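Local coordinates for hemopexin fold protein CP4 (Vigna unguiculata, PDB 3OYO) that is a seed haemopexin-fold protein that binds calcium and whose precise role is unsettled, plant haemopexins being probably diverse in function, at residues G156-E168 against G199-P211. Residues are numbered along the deposited sequence; the frame is centred on the assembly and turned at random.
Sequences GDGFPVLNGTEFE and GGKADTLVGNIRP
Val-161, Ile-209 and Thr-204 bury the most surface where two blades of the four-bladed haemopexin beta-propeller meet: the loop that follows helix 155-158, itself after the outer strand 147-154 of one blade, packs against the turn leading into outer strand 205-211 of the next and against the strand itself. No direct hydrogen bond crosses; water 1 bridges instead, donating to Ala-202 O and accepting from Val-161 N at 3.1 Å.

The side chains of Val-161 and Val-206 run antiparallel, one alongside the other, with Val-161 CB 3.6 Å from Val-206 CG1. Both methyls of Val-161 also lie close to the carbonyl oxygen Thr-204 O, CG2 at 3.5 Å.

Thr-204 OG1 sits beside its own backbone N (chi1 -60°), from where it donates to Lys-201 O at 2.5 Å, a carbonyl that Thr-204 N meets from the same face. Thr-204 OG1 also lies near the plane of the Phe-159 ring, 3.3 Å from Phe-159 CD1 at its edge, while Thr-204 CG2 faces Val-161. A glycine here, lacking both hydroxyl and methyl, would probably leave Lys-201 O to the backbone donor Thr-204 N and open a gap between Phe-159 and Val-161.

Farther along, Ile-209 extends CD1 (chi2 172°) to within 3.6 Å of Glu-166 OE1, a buried oxygen without a polar partner. Glu-166 CD covers one face of the Phe-167 ring, whereas Ile-209 CG1 lies in the ring plane, 3.9 Å from Phe-167 CE2.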
ATOM      1  N   GLY A 156      -3.827  11.517 -13.320  1.00 17.52           N
ATOM      2  CA  GLY A 156      -3.183  12.227 -14.416  1.00 19.04           C
ATOM      3  C   GLY A 156      -3.067  13.709 -14.239  1.00 18.83           C
ATOM      4  O   GLY A 156      -2.096  14.298 -14.670  1.00 23.85           O
ATOM      5  N   ASP A 157      -4.057  14.308 -13.592  1.00 20.21           N
ATOM      6  CA  ASP A 157      -4.049  15.747 -13.302  1.00 20.07           C
ATOM      7  C   ASP A 157      -3.194  16.106 -12.101  1.00 19.80           C
ATOM      8  O   ASP A 157      -2.435  17.090 -12.147  1.00 21.71           O
ATOM      9  CB  ASP A 157      -5.463  16.259 -13.069  1.00 21.50           C
ATOM     10  CG  ASP A 157      -6.318  16.102 -14.274  1.00 23.98           C
ATOM     11  OD1 ASP A 157      -5.819  16.315 -15.391  1.00 27.76           O
ATOM     12  OD2 ASP A 157      -7.503  15.763 -14.131  1.00 28.52           O
ATOM     13  N   GLY A 158      -3.316  15.321 -11.038  1.00 16.50           N
ATOM     14  CA  GLY A 158      -2.521  15.568  -9.841  1.00 15.32           C
ATOM     15  C   GLY A 158      -1.058  15.247 -10.017  1.00 13.83           C
ATOM     16  O   GLY A 158      -0.210  15.859  -9.359  1.00 15.34           O
ATOM     17  N   PHE A 159      -0.755  14.284 -10.894  1.00 11.97           N
ATOM     18  CA  PHE A 159       0.630  13.809 -11.153  1.00 10.94           C
ATOM     19  C   PHE A 159       0.887  13.846 -12.655  1.00 11.60           C
ATOM     20  O   PHE A 159       0.752  12.829 -13.337  1.00 10.68           O
ATOM     21  CB  PHE A 159       0.793  12.362 -10.714  1.00 11.47           C
ATOM     22  CG  PHE A 159       0.629  12.130  -9.234  1.00 10.94           C
ATOM     23  CD1 PHE A 159       1.728  12.177  -8.390  1.00 11.56           C
ATOM     24  CD2 PHE A 159      -0.634  11.886  -8.689  1.00 12.62           C
ATOM     25  CE1 PHE A 159       1.596  11.932  -7.022  1.00 11.76           C
ATOM     26  CE2 PHE A 159      -0.808  11.647  -7.317  1.00 11.95           C
ATOM     27  CZ  PHE A 159       0.311  11.666  -6.482  1.00 13.36           C
ATOM     28  N   PRO A 160       1.222  15.020 -13.213  1.00 11.68           N
ATOM     29  CA  PRO A 160       1.400  15.027 -14.686  1.00 12.73           C
ATOM     30  C   PRO A 160       2.432  14.046 -15.263  1.00 12.34           C
ATOM     31  O   PRO A 160       2.240  13.548 -16.374  1.00 12.59           O
ATOM     32  CB  PRO A 160       1.777  16.488 -15.003  1.00 13.94           C
ATOM     33  CG  PRO A 160       2.204  17.045 -13.721  1.00 14.69           C
ATOM     34  CD  PRO A 160       1.393  16.352 -12.641  1.00 13.43           C
ATOM     35  N   VAL A 161       3.488  13.717 -14.526  1.00 15.52           N
ATOM     36  CA  VAL A 161       4.444  12.696 -15.027  1.00 16.15           C
ATOM     37  C   VAL A 161       3.827  11.305 -15.179  1.00 15.66           C
ATOM     38  O   VAL A 161       4.302  10.486 -15.977  1.00 14.73           O
ATOM     39  CB  VAL A 161       5.720  12.597 -14.159  1.00 17.00           C
ATOM     40  CG1 VAL A 161       6.547  13.807 -14.351  1.00 18.44           C
ATOM     41  CG2 VAL A 161       5.384  12.305 -12.668  1.00 17.94           C
ATOM     42  N   LEU A 162       2.769  11.019 -14.416  1.00 12.40           N
ATOM     43  CA  LEU A 162       2.077   9.713 -14.544  1.00 12.10           C
ATOM     44  C   LEU A 162       1.032   9.729 -15.643  1.00 11.87           C
ATOM     45  O   LEU A 162       0.544   8.696 -16.056  1.00 10.39           O
ATOM     46  CB  LEU A 162       1.439   9.276 -13.213  1.00 10.00           C
ATOM     47  CG  LEU A 162       2.404   9.040 -12.071  1.00  8.32           C
ATOM     48  CD1 LEU A 162       1.635   8.541 -10.846  1.00  8.46           C
ATOM     49  CD2 LEU A 162       3.451   8.052 -12.517  1.00  8.16           C
ATOM     50  N   ASN A 163       0.700  10.922 -16.113  1.00 14.22           N
ATOM     51  CA  ASN A 163      -0.196  11.068 -17.252  1.00 16.31           C
ATOM     52  C   ASN A 163       0.421  10.421 -18.504  1.00 16.65           C
ATOM     53  O   ASN A 163       1.563  10.710 -18.895  1.00 24.33           O
ATOM     54  CB  ASN A 163      -0.477  12.542 -17.493  1.00 24.93           C
ATOM     55  CG  ASN A 163      -1.705  12.757 -18.305  1.00 29.69           C
ATOM     56  OD1 ASN A 163      -2.788  12.302 -17.960  1.00 37.38           O
ATOM     57  ND2 ASN A 163      -1.560  13.460 -19.390  1.00 36.46           N
ATOM     58  N   GLY A 164      -0.354   9.533 -19.115  1.00 17.17           N
ATOM     59  CA  GLY A 164       0.077   8.869 -20.321  1.00 16.21           C
ATOM     60  C   GLY A 164       0.730   7.550 -20.025  1.00 16.09           C
ATOM     61  O   GLY A 164       0.980   6.792 -20.931  1.00 16.80           O
ATOM     62  N   THR A 165       0.974   7.240 -18.761  1.00 17.03           N
ATOM     63  CA  THR A 165       1.603   5.966 -18.395  1.00 16.23           C
ATOM     64  C   THR A 165       0.521   4.958 -17.980  1.00 16.95           C
ATOM     65  O   THR A 165      -0.657   5.309 -17.870  1.00 17.25           O
ATOM     66  CB  THR A 165       2.552   6.152 -17.202  1.00 13.22           C
ATOM     67  OG1 THR A 165       1.765   6.342 -16.013  1.00 10.50           O
ATOM     68  CG2 THR A 165       3.450   7.389 -17.421  1.00 12.18           C
ATOM     69  N   GLU A 166       0.920   3.727 -17.706  1.00 16.88           N
ATOM     70  CA  GLU A 166      -0.038   2.699 -17.291  1.00 18.16           C
ATOM     71  C   GLU A 166      -0.637   2.920 -15.861  1.00 16.66           C
ATOM     72  O   GLU A 166      -1.628   2.329 -15.503  1.00 16.98           O
ATOM     73  CB  GLU A 166       0.562   1.303 -17.518  1.00 28.26           C
ATOM     74  CG  GLU A 166       0.740   0.472 -16.293  1.00 34.59           C
ATOM     75  CD  GLU A 166       2.085   0.663 -15.624  1.00 40.00           C
ATOM     76  OE1 GLU A 166       2.563   1.805 -15.613  1.00 42.78           O
ATOM     77  OE2 GLU A 166       2.650  -0.332 -15.089  1.00 43.39           O
ATOM     78  N   PHE A 167      -0.051   3.834 -15.098  1.00 13.81           N
ATOM     79  CA  PHE A 167      -0.514   4.271 -13.777  1.00 12.77           C
ATOM     80  C   PHE A 167      -1.634   5.291 -13.819  1.00 13.35           C
ATOM     81  O   PHE A 167      -2.330   5.505 -12.819  1.00 13.34           O
ATOM     82  CB  PHE A 167       0.671   4.862 -12.993  1.00 10.50           C
ATOM     83  CG  PHE A 167       1.774   3.878 -12.774  1.00 10.62           C
ATOM     84  CD1 PHE A 167       1.622   2.817 -11.877  1.00 10.79           C
ATOM     85  CD2 PHE A 167       2.950   3.955 -13.515  1.00 11.03           C
ATOM     86  CE1 PHE A 167       2.654   1.870 -11.696  1.00 10.40           C
ATOM     87  CE2 PHE A 167       3.984   2.991 -13.362  1.00 10.92           C
ATOM     88  CZ  PHE A 167       3.830   1.951 -12.436  1.00  8.95           C
ATOM     89  N   GLU A 168      -1.815   5.925 -14.977  1.00 14.85           N
ATOM     90  CA  GLU A 168      -2.810   6.974 -15.140  1.00 14.79           C
ATOM     91  C   GLU A 168      -4.213   6.538 -14.779  1.00 14.87           C
ATOM     92  O   GLU A 168      -5.011   7.340 -14.233  1.00 13.42           O
ATOM     93  CB  GLU A 168      -2.785   7.503 -16.592  1.00 19.28           C
ATOM     94  CG  GLU A 168      -3.705   8.689 -16.819  1.00 20.57           C
ATOM     95  CD  GLU A 168      -3.747   9.164 -18.263  1.00 25.87           C
ATOM     96  OE1 GLU A 168      -4.592  10.034 -18.546  1.00 27.70           O
ATOM     97  OE2 GLU A 168      -2.978   8.669 -19.108  1.00 25.91           O
ATOM     98  N   GLY A 199       1.972  18.546  -1.152  1.00 40.92           N
ATOM     99  CA  GLY A 199       1.440  19.804  -1.657  1.00 41.54           C
ATOM    100  C   GLY A 199       1.662  20.000  -3.156  1.00 41.77           C
ATOM    101  O   GLY A 199       0.772  20.487  -3.866  1.00 52.38           O
ATOM    102  N   GLY A 200       2.851  19.620  -3.634  1.00 32.07           N
ATOM    103  CA  GLY A 200       3.227  19.800  -5.045  1.00 31.01           C
ATOM    104  C   GLY A 200       3.311  18.471  -5.782  1.00 30.02           C
ATOM    105  O   GLY A 200       4.360  18.089  -6.293  1.00 36.07           O
ATOM    106  N   LYS A 201       2.185  17.767  -5.805  1.00 23.95           N
ATOM    107  CA  LYS A 201       2.011  16.559  -6.594  1.00 23.83           C
ATOM    108  C   LYS A 201       2.538  16.721  -8.034  1.00 23.82           C
ATOM    109  O   LYS A 201       3.072  15.775  -8.620  1.00 28.42           O
ATOM    110  CB  LYS A 201       0.508  16.178  -6.631  1.00 23.03           C
ATOM    111  CG  LYS A 201      -0.125  15.742  -5.293  1.00 23.73           C
ATOM    112  CD  LYS A 201      -0.115  16.829  -4.169  1.00 22.66           C
ATOM    113  CE  LYS A 201      -0.445  16.174  -2.806  1.00 22.32           C
ATOM    114  NZ  LYS A 201       0.037  16.782  -1.553  1.00 19.23           N
ATOM    115  N   ALA A 202       2.325  17.910  -8.607  1.00 27.82           N
ATOM    116  CA  ALA A 202       2.795  18.261  -9.948  1.00 28.39           C
ATOM    117  C   ALA A 202       4.326  18.168 -10.075  1.00 28.57           C
ATOM    118  O   ALA A 202       4.842  17.880 -11.156  1.00 32.83           O
ATOM    119  CB  ALA A 202       2.288  19.660 -10.337  1.00 28.44           C
ATOM    120  N   ASP A 203       5.039  18.371  -8.963  1.00 29.15           N
ATOM    121  CA  ASP A 203       6.503  18.251  -8.909  1.00 28.85           C
ATOM    122  C   ASP A 203       7.066  16.826  -8.629  1.00 27.49           C
ATOM    123  O   ASP A 203       8.209  16.669  -8.206  1.00 31.03           O
ATOM    124  CB  ASP A 203       7.037  19.248  -7.891  1.00 32.84           C
ATOM    125  CG  ASP A 203       7.167  20.626  -8.473  1.00 36.02           C
ATOM    126  OD1 ASP A 203       8.006  20.783  -9.386  1.00 40.56           O
ATOM    127  OD2 ASP A 203       6.415  21.525  -8.068  1.00 38.00           O
ATOM    128  N   THR A 204       6.244  15.810  -8.879  1.00 20.80           N
ATOM    129  CA  THR A 204       6.641  14.410  -8.729  1.00 18.96           C
ATOM    130  C   THR A 204       7.659  14.061  -9.801  1.00 17.97           C
ATOM    131  O   THR A 204       7.511  14.443 -10.985  1.00 21.38           O
ATOM    132  CB  THR A 204       5.399  13.489  -8.809  1.00 19.77           C
ATOM    133  OG1 THR A 204       4.510  13.858  -7.766  1.00 19.73           O
ATOM    134  CG2 THR A 204       5.741  11.981  -8.677  1.00 17.91           C
ATOM    135  N   LEU A 205       8.710  13.362  -9.357  1.00 16.16           N
ATOM    136  CA  LEU A 205       9.697  12.779 -10.270  1.00 14.86           C
ATOM    137  C   LEU A 205       9.384  11.314 -10.447  1.00 15.22           C
ATOM    138  O   LEU A 205       8.972  10.663  -9.527  1.00 14.84           O
ATOM    139  CB  LEU A 205      11.129  12.950  -9.769  1.00 11.53           C
ATOM    140  CG  LEU A 205      11.587  14.343  -9.326  1.00 10.58           C
ATOM    141  CD1 LEU A 205      12.984  14.220  -8.855  1.00  9.32           C
ATOM    142  CD2 LEU A 205      11.508  15.377 -10.463  1.00  8.97           C
ATOM    143  N   VAL A 206       9.564  10.811 -11.657  1.00 18.73           N
ATOM    144  CA  VAL A 206       9.264   9.422 -11.953  1.00 18.15           C
ATOM    145  C   VAL A 206      10.444   8.784 -12.691  1.00 18.67           C
ATOM    146  O   VAL A 206      11.147   9.458 -13.463  1.00 19.16           O
ATOM    147  CB  VAL A 206       7.933   9.280 -12.748  1.00 11.45           C
ATOM    148  CG1 VAL A 206       8.054   9.828 -14.123  1.00 10.01           C
ATOM    149  CG2 VAL A 206       7.484   7.855 -12.794  1.00  9.10           C
ATOM    150  N   GLY A 207      10.663   7.497 -12.407  1.00 15.77           N
ATOM    151  CA  GLY A 207      11.762   6.710 -12.998  1.00 15.73           C
ATOM    152  C   GLY A 207      11.202   6.020 -14.208  1.00 16.52           C
ATOM    153  O   GLY A 207      10.013   6.154 -14.466  1.00 16.20           O
ATOM    154  N   ASN A 208      12.015   5.263 -14.944  1.00 19.22           N
ATOM    155  CA  ASN A 208      11.452   4.434 -16.031  1.00 21.04           C
ATOM    156  C   ASN A 208      10.777   3.177 -15.442  1.00 20.43           C
ATOM    157  O   ASN A 208      11.166   2.676 -14.368  1.00 18.21           O
ATOM    158  CB  ASN A 208      12.490   4.097 -17.121  1.00 30.26           C
ATOM    159  CG  ASN A 208      13.850   3.777 -16.544  1.00 34.55           C
ATOM    160  OD1 ASN A 208      13.983   2.863 -15.741  1.00 39.92           O
ATOM    161  ND2 ASN A 208      14.871   4.545 -16.937  1.00 38.85           N
ATOM    162  N   ILE A 209       9.746   2.719 -16.133  1.00 21.64           N
ATOM    163  CA  ILE A 209       8.914   1.602 -15.680  1.00 21.78           C
ATOM    164  C   ILE A 209       9.582   0.291 -16.039  1.00 21.24           C
ATOM    165  O   ILE A 209      10.167   0.196 -17.108  1.00 21.83           O
ATOM    166  CB  ILE A 209       7.530   1.705 -16.299  1.00 22.91           C
ATOM    167  CG1 ILE A 209       6.931   3.091 -15.967  1.00 22.91           C
ATOM    168  CG2 ILE A 209       6.632   0.501 -15.891  1.00 22.33           C
ATOM    169  CD1 ILE A 209       5.633   3.377 -16.698  1.00 24.07           C
ATOM    170  N   ARG A 210       9.523  -0.680 -15.114  1.00 16.98           N
ATOM    171  CA  ARG A 210      10.242  -1.959 -15.227  1.00 16.95           C
ATOM    172  C   ARG A 210       9.370  -3.122 -14.760  1.00 15.76           C
ATOM    173  O   ARG A 210       8.424  -2.922 -13.998  1.00 14.92           O
ATOM    174  CB  ARG A 210      11.483  -1.963 -14.331  1.00 24.21           C
ATOM    175  CG  ARG A 210      12.591  -1.127 -14.843  1.00 28.19           C
ATOM    176  CD  ARG A 210      13.626  -0.922 -13.771  1.00 32.21           C
ATOM    177  NE  ARG A 210      14.631   0.015 -14.265  1.00 36.30           N
ATOM    178  CZ  ARG A 210      15.607   0.555 -13.541  1.00 37.21           C
ATOM    179  NH1 ARG A 210      15.717   0.268 -12.245  1.00 39.21           N
ATOM    180  NH2 ARG A 210      16.467   1.401 -14.117  1.00 37.82           N
ATOM    181  N   PRO A 211       9.668  -4.335 -15.243  1.00 17.37           N
ATOM    182  CA  PRO A 211       8.930  -5.487 -14.769  1.00 16.66           C
ATOM    183  C   PRO A 211       9.321  -5.750 -13.324  1.00 16.07           C
ATOM    184  O   PRO A 211      10.486  -5.646 -12.959  1.00 16.53           O
ATOM    185  CB  PRO A 211       9.399  -6.609 -15.698  1.00 14.39           C
ATOM    186  CG  PRO A 211       9.875  -5.895 -16.966  1.00 14.69           C
ATOM    187  CD  PRO A 211      10.568  -4.693 -16.365  1.00 15.81           C
TER
HETATM  188  O   HOH W   1       4.134  15.010 -11.791  1.00 23.13           O